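Local coordinates for sulfur oxidation protein soxB (Thermus thermophilus, PDB 2WDD), which probably hydrolyses the sulfur-sulfur bond of cysteine S-thiosulfonate groups in the Sox sulfur oxidation pathway, using a site with two manganese ions, at residues A[187-192]-A[196-201]. Residues are numbered along the deposited sequence; the frame is centred on the assembly and turned at random.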
# COMPACT_ATOMS: atom_id res chain seq x y z
N TYR A 187 8.97 -17.84 2.03
CA TYR A 187 8.97 -19.23 1.56
C TYR A 187 9.07 -19.26 0.04
O TYR A 187 9.49 -20.26 -0.55
CB TYR A 187 7.67 -19.94 2.00
CG TYR A 187 6.52 -19.72 1.04
CD1 TYR A 187 6.29 -20.60 -0.03
CD2 TYR A 187 5.73 -18.58 1.12
CE1 TYR A 187 5.27 -20.37 -0.94
CE2 TYR A 187 4.72 -18.34 0.20
CZ TYR A 187 4.49 -19.23 -0.83
OH TYR A 187 3.49 -18.99 -1.74
N ASN A 188 8.66 -18.16 -0.60
CA ASN A 188 8.51 -18.13 -2.05
C ASN A 188 9.59 -17.56 -2.96
O ASN A 188 9.49 -17.71 -4.18
CB ASN A 188 7.14 -17.57 -2.45
CG ASN A 188 6.93 -16.13 -1.98
OD1 ASN A 188 7.30 -15.75 -0.86
ND2 ASN A 188 6.35 -15.32 -2.86
N ILE A 189 10.58 -16.89 -2.39
CA ILE A 189 11.65 -16.31 -3.21
C ILE A 189 12.68 -17.41 -3.41
O ILE A 189 13.34 -17.83 -2.46
CB ILE A 189 12.25 -15.06 -2.55
CG1 ILE A 189 11.15 -13.99 -2.38
CG2 ILE A 189 13.39 -14.48 -3.41
CD1 ILE A 189 11.57 -12.79 -1.56
N VAL A 190 12.79 -17.89 -4.64
CA VAL A 190 13.69 -18.99 -4.96
C VAL A 190 14.52 -18.65 -6.18
O VAL A 190 14.18 -17.75 -6.95
CB VAL A 190 12.90 -20.31 -5.18
CG1 VAL A 190 11.99 -20.62 -3.98
CG2 VAL A 190 12.09 -20.25 -6.49
N ASP A 191 15.60 -19.40 -6.38
CA ASP A 191 16.42 -19.18 -7.56
C ASP A 191 15.62 -19.69 -8.76
O ASP A 191 14.97 -20.73 -8.68
CB ASP A 191 17.71 -19.98 -7.45
CG ASP A 191 18.52 -19.90 -8.70
OD1 ASP A 191 19.08 -18.81 -8.95
OD2 ASP A 191 18.49 -20.87 -9.49
N ASP A 192 15.65 -18.95 -9.87
CA ASP A 192 14.84 -19.31 -11.02
C ASP A 192 15.31 -20.48 -11.89
O ASP A 192 14.60 -20.93 -12.79
CB ASP A 192 14.48 -18.08 -11.86
CG ASP A 192 15.64 -17.56 -12.70
OD1 ASP A 192 16.78 -18.05 -12.55
OD2 ASP A 192 15.40 -16.64 -13.51
N ASP A 196 16.09 -23.42 -5.40
CA ASP A 196 16.41 -23.38 -3.97
C ASP A 196 15.94 -22.07 -3.36
O ASP A 196 16.16 -20.99 -3.91
CB ASP A 196 17.91 -23.59 -3.71
CG ASP A 196 18.79 -22.69 -4.57
OD1 ASP A 196 18.71 -22.81 -5.80
OD2 ASP A 196 19.63 -21.95 -4.01
N PRO A 197 15.28 -22.15 -2.20
CA PRO A 197 14.84 -20.90 -1.57
C PRO A 197 16.03 -20.09 -1.09
O PRO A 197 17.03 -20.64 -0.61
CB PRO A 197 14.01 -21.38 -0.38
CG PRO A 197 13.51 -22.74 -0.80
CD PRO A 197 14.64 -23.33 -1.60
N LEU A 198 15.94 -18.77 -1.24
CA LEU A 198 17.01 -17.88 -0.84
C LEU A 198 16.97 -17.42 0.61
O LEU A 198 17.97 -16.99 1.15
CB LEU A 198 17.09 -16.68 -1.79
CG LEU A 198 17.33 -17.21 -3.22
CD1 LEU A 198 17.29 -16.13 -4.24
CD2 LEU A 198 18.64 -18.00 -3.32
N PHE A 199 15.81 -17.55 1.26
CA PHE A 199 15.66 -17.10 2.64
C PHE A 199 14.92 -18.15 3.45
O PHE A 199 14.26 -19.01 2.89
CB PHE A 199 14.85 -15.80 2.68
CG PHE A 199 15.42 -14.71 1.82
CD1 PHE A 199 16.62 -14.10 2.17
CD2 PHE A 199 14.81 -14.36 0.63
CE1 PHE A 199 17.17 -13.12 1.37
CE2 PHE A 199 15.36 -13.37 -0.18
CZ PHE A 199 16.53 -12.74 0.19
N PRO A 200 14.95 -18.01 4.78
CA PRO A 200 14.18 -18.97 5.58
C PRO A 200 12.68 -18.74 5.36
O PRO A 200 12.23 -17.60 5.22
CB PRO A 200 14.56 -18.61 7.02
CG PRO A 200 15.88 -17.89 6.92
CD PRO A 200 15.80 -17.14 5.62
N ALA A 201 11.91 -19.82 5.35
CA ALA A 201 10.47 -19.72 5.16
C ALA A 201 9.78 -19.28 6.44
O ALA A 201 8.76 -18.59 6.40
CB ALA A 201 9.90 -21.06 4.72
O HOH W 1 13.19 -17.38 0.16
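Val190 and Pro197 form a single antiparallel beta bridge, a non-hydrogen-bonded pair. The evidence is the two backbone bonds that flank it: Leu198 N to Ile189 O at 3.0 Å, nearly straight (173° at the hydrogen), and Asp191 N to Asp196 O, more bent at 158°. Ile189 O is gripped again by a water at 2.7 Å, which also accepts from Phe199 N and so carries the pairing on where direct bonding stops. The side chain of Ile189 runs to the edge of the Phe199 ring: CB lies 4.1 Å from Phe199 CD2, CG2 comes within 3.9 Å of Phe199 CE2 near the ring plane, and CD1, at the end of the other branch, also reaches CE2. With chi1 at -61°, CG2 stands anti to the backbone N, and it touches Leu198 CD1 as well. On Val190, CG1 rests against Pro197 CA at 3.7 Å. Near the turn, Asp196 OD1 approaches Asp191 CB and lies 4.2 Å from Asp191 OD2, a proximity of like charges. The backbone N-H groups of Leu193 and Phe194, both bonded to Asp191 OD2, probably ease it. The hairpin-like loop thus leads from strand 190-191, paired with 234-235, into strand 202-207; Val190 and Pro197 touch Arg242 of helix 240-252, whereas Leu198 and Phe199 pack on helix 170-179.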